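Local coordinates for protein 5-formaminoimidazole-4-carboxamide-1-(Beta)-D-ribofuranosyl 5'-monophosphate synthetase (Thermococcus kodakarensis, PDB 2PBZ) that binds ATP and probably acts as a metal-dependent ligase that forms a carbon-nitrogen bond in the purine (IMP) biosynthesis pathway, at residues Ser13-Leu18 with Gly272-His277; Tyr172-Tyr177 with Arg268-Ser273; Arg183-Gly188 with Gly291-Arg296; Tyr228-Ala233 with Leu252-Asp257. All coordinates share one frame; numbering follows the deposited sequence.

Interaction 2 is the hub and the contact that touches ATP, through Tyr172. Interaction 1 shares Gly272 and Ser273 with it and packs the same loop against helix 13-22. Interactions 2, 3 and 4 meet in one antiparallel sheet, where strand 170-178 lies between 183-194 and 249-255. Phe176 N of interaction 2 and Glu185 O of interaction 3 are 2.9 Å apart, a probable hydrogen bond. His253 NE2 of interaction 4 lies 2.9 Å from Asp270 OD2 of interaction 2. Helices 290-302 and 224-241 pack on the two sides of strand 183-194. From bound ATP, the side chains of Phe254 and Asn274 are about 10 and 13 Å away.

Interaction 1. Residues Ser13-Leu18 with Gly272-His277; sequences SLQILL and GSNADH
Gln15, Ser273 and Asn274 form a buried, polar helix-to-loop contact. It joins the first turn of helix 13-22 to the loop that follows strand 261-266. The helix belongs to the N-terminal part of the chain, which is assigned to a Rossmann-like family. The loop belongs to the C-terminal part, assigned to the ATP-grasp group, so the contact bridges two parts of the fold.

Gln15 reaches across with an extended chain. Its CG lies opposite the backbone N (chi1 -175°), which sends the amide out from the helix to the loop. There Gln15 CD lies 3.4 Å from Ser273 O. Nearer the helix, Gln15 CB comes within 3.4 Å of Asn274 OD1. The two amides stand steeply against each other, with planes 76° apart.

A water ties the backbone of the helix to the loop. It accepts from Gln15 N at 2.9 Å and donates to Asn274 OD1 at 2.7 Å. The other end of the Asn274 amide, ND2, bonds His11 O just before the helix, consistent with a fixed rotation of the amide. Farther along the loop, His277 NE2 donates to Gly272 O at 2.8 Å and closes a bond within the loop. Met290 of helix 290-302 also touches both Gln15 and Ser273.

Replacing Gln15 by alanine would probably open a gap between helix and loop and leave Ser273 O without the amide beside it.

The Gln15 amide packs beside Ser273 and Asn274. The water bridge joins the two parts, and through it the Gln15 N-H in the opening turn of the helix is satisfied.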
# COMPACT_ATOMS: atom_id res chain seq x y z
N SER A 13 14.78 -11.82 -5.49
CA SER A 13 14.85 -13.26 -5.58
C SER A 13 13.75 -13.95 -4.81
O SER A 13 13.40 -15.09 -5.12
CB SER A 13 16.21 -13.76 -5.09
OG SER A 13 16.42 -13.48 -3.71
N LEU A 14 13.20 -13.27 -3.81
CA LEU A 14 12.13 -13.83 -2.99
C LEU A 14 10.89 -13.97 -3.84
O LEU A 14 10.24 -15.02 -3.89
CB LEU A 14 11.84 -12.93 -1.80
CG LEU A 14 13.01 -12.81 -0.82
CD1 LEU A 14 12.72 -11.73 0.20
CD2 LEU A 14 13.25 -14.15 -0.15
N GLN A 15 10.55 -12.87 -4.50
CA GLN A 15 9.41 -12.80 -5.39
C GLN A 15 9.60 -13.82 -6.50
O GLN A 15 8.70 -14.60 -6.82
CB GLN A 15 9.34 -11.40 -5.98
CG GLN A 15 8.14 -11.13 -6.81
CD GLN A 15 8.33 -9.91 -7.70
OE1 GLN A 15 9.22 -9.08 -7.46
NE2 GLN A 15 7.51 -9.79 -8.72
N ILE A 16 10.79 -13.82 -7.09
CA ILE A 16 11.13 -14.73 -8.17
C ILE A 16 11.00 -16.20 -7.80
O ILE A 16 10.30 -16.95 -8.49
CB ILE A 16 12.57 -14.46 -8.68
CG1 ILE A 16 12.64 -13.10 -9.36
CG2 ILE A 16 13.01 -15.57 -9.64
CD1 ILE A 16 14.03 -12.66 -9.71
N LEU A 17 11.65 -16.62 -6.71
CA LEU A 17 11.59 -18.02 -6.27
C LEU A 17 10.20 -18.46 -5.83
O LEU A 17 9.77 -19.56 -6.14
CB LEU A 17 12.60 -18.27 -5.15
CG LEU A 17 14.09 -18.06 -5.48
CD1 LEU A 17 14.96 -18.50 -4.31
CD2 LEU A 17 14.46 -18.85 -6.72
N LEU A 18 9.48 -17.60 -5.12
CA LEU A 18 8.14 -17.95 -4.67
C LEU A 18 7.26 -18.17 -5.89
O LEU A 18 6.47 -19.11 -5.93
CB LEU A 18 7.56 -16.84 -3.78
CG LEU A 18 6.09 -16.92 -3.36
CD1 LEU A 18 5.80 -18.25 -2.69
CD2 LEU A 18 5.77 -15.78 -2.40
N GLY A 272 10.24 -2.72 -7.74
CA GLY A 272 9.04 -2.11 -7.22
C GLY A 272 7.94 -3.12 -7.46
O GLY A 272 6.78 -2.92 -7.11
N SER A 273 8.33 -4.24 -8.09
CA SER A 273 7.39 -5.32 -8.35
C SER A 273 7.23 -6.24 -7.14
O SER A 273 6.42 -7.16 -7.15
CB SER A 273 7.81 -6.13 -9.60
OG SER A 273 9.18 -6.49 -9.56
N ASN A 274 8.02 -5.98 -6.09
CA ASN A 274 7.92 -6.76 -4.86
C ASN A 274 6.66 -6.29 -4.11
O ASN A 274 6.15 -6.99 -3.23
CB ASN A 274 9.14 -6.54 -3.94
CG ASN A 274 10.40 -7.22 -4.44
OD1 ASN A 274 10.37 -8.36 -4.88
ND2 ASN A 274 11.53 -6.54 -4.34
N ALA A 275 6.17 -5.10 -4.45
CA ALA A 275 4.98 -4.58 -3.81
C ALA A 275 3.78 -5.39 -4.31
O ALA A 275 3.87 -6.02 -5.36
CB ALA A 275 4.80 -3.08 -4.14
N ASP A 276 2.68 -5.35 -3.55
CA ASP A 276 1.47 -6.09 -3.87
C ASP A 276 0.55 -5.41 -4.91
O ASP A 276 -0.36 -4.65 -4.55
CB ASP A 276 0.72 -6.39 -2.56
CG ASP A 276 -0.57 -7.18 -2.76
OD1 ASP A 276 -0.57 -8.14 -3.54
OD2 ASP A 276 -1.57 -6.84 -2.10
N HIS A 277 0.79 -5.69 -6.18
CA HIS A 277 0.01 -5.12 -7.28
C HIS A 277 -1.08 -6.10 -7.71
O HIS A 277 -0.90 -7.31 -7.54
CB HIS A 277 0.88 -4.85 -8.51
CG HIS A 277 2.14 -4.09 -8.22
ND1 HIS A 277 2.14 -2.79 -7.77
CD2 HIS A 277 3.44 -4.46 -8.32
CE1 HIS A 277 3.38 -2.38 -7.60
NE2 HIS A 277 4.19 -3.38 -7.92
O HOH W 1 11.30 -10.35 -3.34

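Interaction 2. Residues Tyr172-Tyr177 with Arg268-Ser273; sequences YVHFFY and RIDGGS. With ATP (adenosine-5'-triphosphate), chain D.
His174 keeps its ring beside its own backbone N (chi1 -52°), while Asp270 turns its carboxylate opposite its own N (chi1 173°), and the two meet. His174 lies on strand 170-178 of the antiparallel sheet of an ATP-grasp-like fold. Asp270 opens an Asx turn in the loop that follows strand 261-266: Gly272 N donates to Asp270 OD1 at 2.6 Å.

The imidazole meets the carboxylate with its edge. His174 CE1 is 3.1 Å from Asp270 OD1, which lies near the ring plane, and the two flat groups are 62° apart. Tyr172 O lies over one face and Ser273 CA over the other, both toward the rim. His174 NE2 comes within 3.4 Å of Gly272 C. A beta carbon at Gly272 would stand tight against that nitrogen, so the glycine suits this approach.

An alanine in place of His174 would probably open a gap beside Asp270 and Gly272.

Asp270 has further partners outside the loop: OD1 forms a salt bridge with Arg192, and OD2 bonds His253. Tyr172, two residues before His174, turns its ring edge to the nucleotide. Tyr172 OH donates to the alpha-phosphate oxygen O1A of ATP at 3.3 Å.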
# COMPACT_ATOMS: atom_id res chain seq x y z
N TYR A 172 6.72 4.24 -11.07
CA TYR A 172 7.49 3.20 -11.72
C TYR A 172 6.52 2.18 -12.29
O TYR A 172 5.95 1.36 -11.57
CB TYR A 172 8.47 2.60 -10.70
CG TYR A 172 9.37 3.65 -10.11
CD1 TYR A 172 8.88 4.59 -9.20
CD2 TYR A 172 10.69 3.78 -10.54
CE1 TYR A 172 9.67 5.65 -8.75
CE2 TYR A 172 11.50 4.84 -10.08
CZ TYR A 172 10.98 5.78 -9.20
OH TYR A 172 11.75 6.85 -8.79
N VAL A 173 6.34 2.24 -13.61
CA VAL A 173 5.41 1.35 -14.29
C VAL A 173 6.06 0.04 -14.68
O VAL A 173 7.08 0.02 -15.34
CB VAL A 173 4.83 2.03 -15.54
CG1 VAL A 173 3.61 1.25 -16.04
CG2 VAL A 173 4.46 3.47 -15.21
N HIS A 174 5.42 -1.05 -14.30
CA HIS A 174 5.93 -2.37 -14.59
C HIS A 174 5.20 -3.02 -15.77
O HIS A 174 3.97 -3.03 -15.82
CB HIS A 174 5.79 -3.23 -13.33
CG HIS A 174 6.38 -2.60 -12.11
ND1 HIS A 174 7.74 -2.49 -11.92
CD2 HIS A 174 5.80 -1.98 -11.05
CE1 HIS A 174 7.98 -1.83 -10.80
NE2 HIS A 174 6.82 -1.50 -10.26
N PHE A 175 5.97 -3.56 -16.70
CA PHE A 175 5.41 -4.22 -17.88
C PHE A 175 5.96 -5.62 -18.07
O PHE A 175 7.02 -5.97 -17.55
CB PHE A 175 5.73 -3.46 -19.17
CG PHE A 175 5.08 -2.13 -19.29
CD1 PHE A 175 5.80 -0.96 -19.06
CD2 PHE A 175 3.75 -2.03 -19.70
CE1 PHE A 175 5.22 0.29 -19.25
CE2 PHE A 175 3.15 -0.78 -19.89
CZ PHE A 175 3.88 0.38 -19.67
N PHE A 176 5.23 -6.41 -18.84
CA PHE A 176 5.69 -7.76 -19.14
C PHE A 176 5.24 -8.07 -20.55
O PHE A 176 4.07 -8.34 -20.77
CB PHE A 176 5.08 -8.78 -18.18
CG PHE A 176 5.65 -10.17 -18.34
CD1 PHE A 176 6.68 -10.61 -17.52
CD2 PHE A 176 5.15 -11.03 -19.32
CE1 PHE A 176 7.22 -11.89 -17.66
CE2 PHE A 176 5.67 -12.32 -19.47
CZ PHE A 176 6.71 -12.75 -18.64
N TYR A 177 6.15 -8.00 -21.51
CA TYR A 177 5.75 -8.35 -22.86
C TYR A 177 5.94 -9.85 -22.98
O TYR A 177 7.00 -10.36 -22.68
CB TYR A 177 6.61 -7.65 -23.91
CG TYR A 177 6.25 -8.16 -25.28
CD1 TYR A 177 4.98 -7.91 -25.81
CD2 TYR A 177 7.11 -9.00 -25.99
CE1 TYR A 177 4.58 -8.48 -27.00
CE2 TYR A 177 6.71 -9.58 -27.19
CZ TYR A 177 5.44 -9.32 -27.68
OH TYR A 177 5.03 -9.90 -28.85
N ARG A 268 15.01 -5.14 -16.78
CA ARG A 268 14.72 -6.42 -16.12
C ARG A 268 13.71 -6.19 -15.00
O ARG A 268 13.24 -5.07 -14.83
CB ARG A 268 16.00 -7.04 -15.56
CG ARG A 268 16.99 -6.03 -15.01
CD ARG A 268 16.48 -5.39 -13.75
NE ARG A 268 17.32 -4.28 -13.34
CZ ARG A 268 17.04 -3.52 -12.29
NH1 ARG A 268 15.96 -3.76 -11.57
NH2 ARG A 268 17.86 -2.52 -11.97
N ILE A 269 13.36 -7.23 -14.26
CA ILE A 269 12.40 -7.08 -13.16
C ILE A 269 12.87 -5.95 -12.27
O ILE A 269 13.92 -6.00 -11.65
CB ILE A 269 12.24 -8.39 -12.38
CG1 ILE A 269 11.17 -8.21 -11.30
CG2 ILE A 269 13.57 -8.83 -11.79
CD1 ILE A 269 10.74 -9.51 -10.70
N ASP A 270 12.05 -4.91 -12.22
CA ASP A 270 12.34 -3.68 -11.50
C ASP A 270 12.61 -3.65 -10.00
O ASP A 270 13.53 -2.96 -9.54
CB ASP A 270 11.27 -2.66 -11.86
CG ASP A 270 11.38 -1.41 -11.06
OD1 ASP A 270 10.89 -1.41 -9.91
OD2 ASP A 270 11.98 -0.44 -11.58
N GLY A 271 11.82 -4.36 -9.21
CA GLY A 271 12.05 -4.32 -7.77
C GLY A 271 10.84 -3.71 -7.08
O GLY A 271 10.46 -4.13 -5.98
N GLY A 272 10.24 -2.72 -7.74
CA GLY A 272 9.04 -2.11 -7.22
C GLY A 272 7.94 -3.12 -7.46
O GLY A 272 6.78 -2.92 -7.11
N SER A 273 8.33 -4.24 -8.09
CA SER A 273 7.39 -5.32 -8.35
C SER A 273 7.23 -6.24 -7.14
O SER A 273 6.42 -7.16 -7.15
CB SER A 273 7.81 -6.13 -9.60
OG SER A 273 9.18 -6.49 -9.56
PG ATP D . 20.33 3.96 -9.97
O1G ATP D . 20.59 4.37 -11.41
O2G ATP D . 21.79 3.75 -9.21
O3G ATP D . 19.48 2.56 -9.92
PB ATP D . 18.02 5.38 -9.93
O1B ATP D . 18.23 5.80 -11.34
O2B ATP D . 17.15 4.01 -9.88
O3B ATP D . 19.47 5.14 -9.21
PA ATP D . 15.80 7.04 -9.51
O1A ATP D . 14.81 5.95 -9.53
O2A ATP D . 15.87 7.75 -10.95
O3A ATP D . 17.31 6.54 -9.06
O5' ATP D . 15.48 8.12 -8.36
C5' ATP D . 14.18 8.63 -8.47
C4' ATP D . 14.06 9.57 -7.27
O4' ATP D . 15.04 10.65 -7.32
C3' ATP D . 12.67 10.19 -7.17
O3' ATP D . 12.08 9.79 -5.95
C2' ATP D . 12.86 11.69 -7.23
O2' ATP D . 12.40 12.30 -6.01
C1' ATP D . 14.36 11.92 -7.47
N9 ATP D . 14.51 12.46 -8.84
C8 ATP D . 14.90 11.79 -9.98
N7 ATP D . 14.92 12.58 -11.00
C5 ATP D . 14.54 13.82 -10.60
C6 ATP D . 14.37 15.09 -11.24
N6 ATP D . 14.63 15.21 -12.61
N1 ATP D . 13.96 16.17 -10.48
C2 ATP D . 13.71 16.06 -9.16
N3 ATP D . 13.86 14.89 -8.53
C4 ATP D . 14.27 13.77 -9.20
O HOH W 2 8.73 -5.14 -12.76

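Interaction 3. Residues Arg183-Gly188 with Gly291-Arg296; sequences RLELLG and GRRIAR
Glu185 and Arg293 meet in a two-point (bidentate) salt bridge, part of a network with Arg183. The bridge ties strand 183-194 of the five-stranded antiparallel sheet to helix 290-302, which packs on one side of it.

Glu185 and Arg293 approach from opposite directions. Arg293 NH2 donates to Glu185 OE2 at 3.2 Å with a fairly straight bond of 164°. The acceptor lies in the guanidinium plane, on the edge of the group. From the carboxylate the donor is on the syn side, tilted out of the plane. Arg293 NE also lies 2.8 Å from Glu185 OE1, though the place of NE is less certain. Arg293 reaches the strand with CG opposite the backbone N and a bend at chi2 (60°), which turns its head to the carboxylate. Leu187 CD1 rests at 4.0 Å on Arg293 CG and packs against the aliphatic stem.

Arg183 grips the same carboxylate from its own strand. Its NE donates to Glu185 OE2 at 2.8 Å, on the anti side. OE2 thus takes bonds from two arginines. Arg183 NH2 and Arg293 NH2 stand 5.1 Å apart, and the shared carboxylate probably offsets their charges.

Farther out, Trp284 touches Glu185 and Arg293 and forms cation-pi contacts with Arg183 and Arg296. Tyr283 lies against Glu185 and Leu187. It also holds the strand itself: Leu186 N is hydrogen-bonded to Tyr283 OH.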
# COMPACT_ATOMS: atom_id res chain seq x y z
N ARG A 183 1.59 -10.35 -26.28
CA ARG A 183 0.89 -9.18 -25.77
C ARG A 183 1.70 -8.48 -24.70
O ARG A 183 2.55 -9.07 -24.06
CB ARG A 183 -0.48 -9.56 -25.19
CG ARG A 183 -0.42 -10.30 -23.88
CD ARG A 183 -1.80 -10.63 -23.33
NE ARG A 183 -1.71 -11.48 -22.15
CZ ARG A 183 -2.74 -12.07 -21.55
NH1 ARG A 183 -3.97 -11.91 -22.02
NH2 ARG A 183 -2.54 -12.83 -20.48
N LEU A 184 1.43 -7.19 -24.55
CA LEU A 184 2.08 -6.35 -23.56
C LEU A 184 1.15 -6.23 -22.37
O LEU A 184 -0.00 -5.84 -22.52
CB LEU A 184 2.34 -4.95 -24.13
CG LEU A 184 2.81 -3.92 -23.10
CD1 LEU A 184 4.12 -4.40 -22.52
CD2 LEU A 184 2.95 -2.55 -23.73
N GLU A 185 1.66 -6.57 -21.19
CA GLU A 185 0.87 -6.51 -19.96
C GLU A 185 1.37 -5.42 -19.02
O GLU A 185 2.54 -5.38 -18.67
CB GLU A 185 0.91 -7.87 -19.25
CG GLU A 185 0.04 -8.96 -19.86
CD GLU A 185 0.44 -10.36 -19.39
OE1 GLU A 185 0.97 -10.47 -18.28
OE2 GLU A 185 0.22 -11.34 -20.13
N LEU A 186 0.46 -4.52 -18.63
CA LEU A 186 0.76 -3.43 -17.69
C LEU A 186 0.33 -4.05 -16.36
O LEU A 186 -0.85 -4.15 -16.06
CB LEU A 186 -0.10 -2.20 -18.04
CG LEU A 186 -0.08 -0.84 -17.31
CD1 LEU A 186 0.93 -0.84 -16.20
CD2 LEU A 186 0.21 0.27 -18.31
N LEU A 187 1.31 -4.49 -15.57
CA LEU A 187 1.03 -5.18 -14.33
C LEU A 187 1.15 -4.47 -12.99
O LEU A 187 0.89 -5.05 -11.96
CB LEU A 187 1.87 -6.47 -14.29
CG LEU A 187 1.52 -7.40 -15.46
CD1 LEU A 187 2.44 -8.58 -15.47
CD2 LEU A 187 0.08 -7.87 -15.34
N GLY A 188 1.51 -3.21 -13.00
CA GLY A 188 1.59 -2.52 -11.73
C GLY A 188 2.26 -1.17 -11.80
O GLY A 188 2.91 -0.83 -12.78
N GLY A 291 7.17 -11.92 -10.43
CA GLY A 291 8.06 -13.05 -10.33
C GLY A 291 7.31 -14.29 -10.73
O GLY A 291 7.87 -15.21 -11.31
N ARG A 292 6.01 -14.32 -10.42
CA ARG A 292 5.20 -15.47 -10.78
C ARG A 292 4.86 -15.41 -12.26
O ARG A 292 4.67 -16.45 -12.90
CB ARG A 292 3.93 -15.54 -9.94
CG ARG A 292 3.16 -16.83 -10.19
CD ARG A 292 2.05 -17.11 -9.20
NE ARG A 292 1.40 -18.38 -9.51
CZ ARG A 292 0.22 -18.75 -9.04
NH1 ARG A 292 -0.47 -17.95 -8.24
NH2 ARG A 292 -0.30 -19.93 -9.39
N ARG A 293 4.79 -14.20 -12.80
CA ARG A 293 4.46 -14.01 -14.21
C ARG A 293 5.59 -14.56 -15.07
O ARG A 293 5.34 -15.22 -16.07
CB ARG A 293 4.26 -12.53 -14.51
CG ARG A 293 3.84 -12.27 -15.94
CD ARG A 293 2.53 -12.95 -16.24
NE ARG A 293 2.21 -12.92 -17.66
CZ ARG A 293 2.84 -13.64 -18.59
NH1 ARG A 293 3.81 -14.47 -18.24
NH2 ARG A 293 2.50 -13.51 -19.87
N ILE A 294 6.82 -14.27 -14.67
CA ILE A 294 7.98 -14.77 -15.36
C ILE A 294 7.96 -16.30 -15.37
O ILE A 294 8.25 -16.93 -16.38
CB ILE A 294 9.26 -14.30 -14.67
CG1 ILE A 294 9.40 -12.80 -14.82
CG2 ILE A 294 10.45 -15.05 -15.23
CD1 ILE A 294 10.51 -12.23 -13.99
N ALA A 295 7.61 -16.90 -14.23
CA ALA A 295 7.56 -18.35 -14.11
C ALA A 295 6.44 -18.94 -14.91
O ALA A 295 6.59 -20.04 -15.45
CB ALA A 295 7.41 -18.74 -12.65
N ARG A 296 5.31 -18.25 -14.99
CA ARG A 296 4.19 -18.78 -15.76
C ARG A 296 4.52 -18.73 -17.24
O ARG A 296 4.04 -19.55 -18.03
CB ARG A 296 2.90 -18.02 -15.50
CG ARG A 296 1.78 -18.50 -16.41
CD ARG A 296 0.43 -18.26 -15.81
NE ARG A 296 0.34 -18.86 -14.49
CZ ARG A 296 -0.77 -18.88 -13.75
NH1 ARG A 296 -1.89 -18.34 -14.22
NH2 ARG A 296 -0.76 -19.42 -12.54

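Interaction 4. Residues Tyr228-Ala233 with Leu252-Asp257; sequences YDYGLA and LHFAYD
Tyr230 and Phe254 form an aromatic pair between helix 224-241 and strand 249-255. The helix packs on one face of the antiparallel sheet in the part assigned to the ATP-grasp group. The rings meet rim to rim, with centroids 6.0 Å apart and planes inclined at 26°. The closest approach is Tyr230 CD1 to Phe254 CZ, at 3.7 Å. Phe254 has its ring beside the backbone N (chi1 -68°), which lifts it from the strand to the helix. Leu227 of the same helix and Phe260 also touch the Phe254 ring.

The aliphatic contacts come from one methyl. Leu252 CD1 packs at 4.2 Å on Gly231 CA, against the helix backbone, and at 4.4 Å on Tyr230 CB. Phe175 of the neighbouring strand and Phe234 of the same helix also touch Leu252.

The polar end of Tyr230 turns to its own helix, where the hydroxyl is hydrogen-bonded to Gln226. The axes of the two short segments pass 10.9 Å apart, and the helix runs at 139° to the strand.

Ring rims and methyl carbon thus join helix to sheet by apolar packing. Their grip depends on shape and on exclusion of water rather than on directed bonds.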
# COMPACT_ATOMS: atom_id res chain seq x y z
N TYR A 228 0.42 2.72 -21.53
CA TYR A 228 0.36 1.53 -22.36
C TYR A 228 0.91 1.85 -23.73
O TYR A 228 1.66 1.06 -24.29
CB TYR A 228 -1.08 1.07 -22.48
CG TYR A 228 -1.25 -0.11 -23.40
CD1 TYR A 228 -0.71 -1.35 -23.08
CD2 TYR A 228 -1.97 0.02 -24.58
CE1 TYR A 228 -0.89 -2.46 -23.91
CE2 TYR A 228 -2.16 -1.07 -25.42
CZ TYR A 228 -1.62 -2.31 -25.08
OH TYR A 228 -1.84 -3.39 -25.89
N ASP A 229 0.52 3.01 -24.26
CA ASP A 229 0.97 3.46 -25.56
C ASP A 229 2.48 3.60 -25.56
O ASP A 229 3.15 3.14 -26.48
CB ASP A 229 0.34 4.81 -25.91
CG ASP A 229 -1.16 4.72 -26.10
OD1 ASP A 229 -1.64 3.69 -26.62
OD2 ASP A 229 -1.86 5.70 -25.75
N TYR A 230 3.02 4.24 -24.53
CA TYR A 230 4.46 4.41 -24.42
C TYR A 230 5.12 3.05 -24.35
O TYR A 230 6.17 2.83 -24.95
CB TYR A 230 4.82 5.20 -23.16
CG TYR A 230 4.53 6.67 -23.23
CD1 TYR A 230 4.35 7.41 -22.06
CD2 TYR A 230 4.43 7.34 -24.45
CE1 TYR A 230 4.06 8.78 -22.11
CE2 TYR A 230 4.14 8.70 -24.51
CZ TYR A 230 3.96 9.41 -23.34
OH TYR A 230 3.68 10.76 -23.38
N GLY A 231 4.49 2.13 -23.62
CA GLY A 231 5.03 0.78 -23.47
C GLY A 231 5.08 0.04 -24.79
O GLY A 231 6.10 -0.58 -25.14
N LEU A 232 3.98 0.10 -25.54
CA LEU A 232 3.89 -0.55 -26.84
C LEU A 232 5.00 -0.04 -27.73
O LEU A 232 5.69 -0.81 -28.39
CB LEU A 232 2.55 -0.25 -27.49
CG LEU A 232 1.45 -1.28 -27.23
CD1 LEU A 232 0.20 -0.87 -28.00
CD2 LEU A 232 1.91 -2.66 -27.70
N ALA A 233 5.17 1.28 -27.74
CA ALA A 233 6.19 1.90 -28.56
C ALA A 233 7.56 1.43 -28.14
O ALA A 233 8.43 1.20 -28.98
CB ALA A 233 6.09 3.41 -28.45
N LEU A 252 9.34 1.43 -17.03
CA LEU A 252 9.60 2.79 -17.46
C LEU A 252 9.46 3.63 -16.20
O LEU A 252 8.54 3.45 -15.41
CB LEU A 252 8.58 3.20 -18.52
CG LEU A 252 8.55 2.30 -19.75
CD1 LEU A 252 7.44 2.72 -20.69
CD2 LEU A 252 9.90 2.36 -20.44
N HIS A 253 10.41 4.53 -15.98
CA HIS A 253 10.38 5.38 -14.81
C HIS A 253 9.95 6.80 -15.19
O HIS A 253 10.47 7.39 -16.13
CB HIS A 253 11.77 5.37 -14.13
CG HIS A 253 12.23 4.00 -13.73
ND1 HIS A 253 13.49 3.75 -13.23
CD2 HIS A 253 11.59 2.81 -13.76
CE1 HIS A 253 13.60 2.46 -12.96
NE2 HIS A 253 12.46 1.87 -13.27
N PHE A 254 8.99 7.35 -14.45
CA PHE A 254 8.49 8.68 -14.78
C PHE A 254 8.40 9.65 -13.63
O PHE A 254 8.36 9.27 -12.47
CB PHE A 254 7.08 8.61 -15.37
CG PHE A 254 7.01 7.98 -16.72
CD1 PHE A 254 6.68 6.64 -16.86
CD2 PHE A 254 7.24 8.75 -17.86
CE1 PHE A 254 6.55 6.07 -18.14
CE2 PHE A 254 7.11 8.20 -19.14
CZ PHE A 254 6.77 6.86 -19.28
N ALA A 255 8.31 10.91 -14.01
CA ALA A 255 8.16 12.00 -13.07
C ALA A 255 6.83 12.59 -13.52
O ALA A 255 6.71 13.03 -14.67
CB ALA A 255 9.27 13.01 -13.26
N TYR A 256 5.82 12.57 -12.66
CA TYR A 256 4.54 13.13 -13.08
C TYR A 256 4.42 14.59 -12.64
O TYR A 256 4.28 14.90 -11.45
CB TYR A 256 3.38 12.31 -12.53
CG TYR A 256 2.08 12.64 -13.23
CD1 TYR A 256 1.94 12.46 -14.60
CD2 TYR A 256 1.01 13.16 -12.52
CE1 TYR A 256 0.77 12.81 -15.26
CE2 TYR A 256 -0.18 13.52 -13.18
CZ TYR A 256 -0.29 13.34 -14.56
OH TYR A 256 -1.45 13.69 -15.22
N ASP A 257 4.49 15.47 -13.64
CA ASP A 257 4.42 16.94 -13.50
C ASP A 257 2.95 17.23 -13.61
O ASP A 257 2.41 18.15 -13.02
CB ASP A 257 5.09 17.58 -14.73
CG ASP A 257 6.11 18.63 -14.38
OD1 ASP A 257 6.64 19.26 -15.33
OD2 ASP A 257 6.39 18.83 -13.18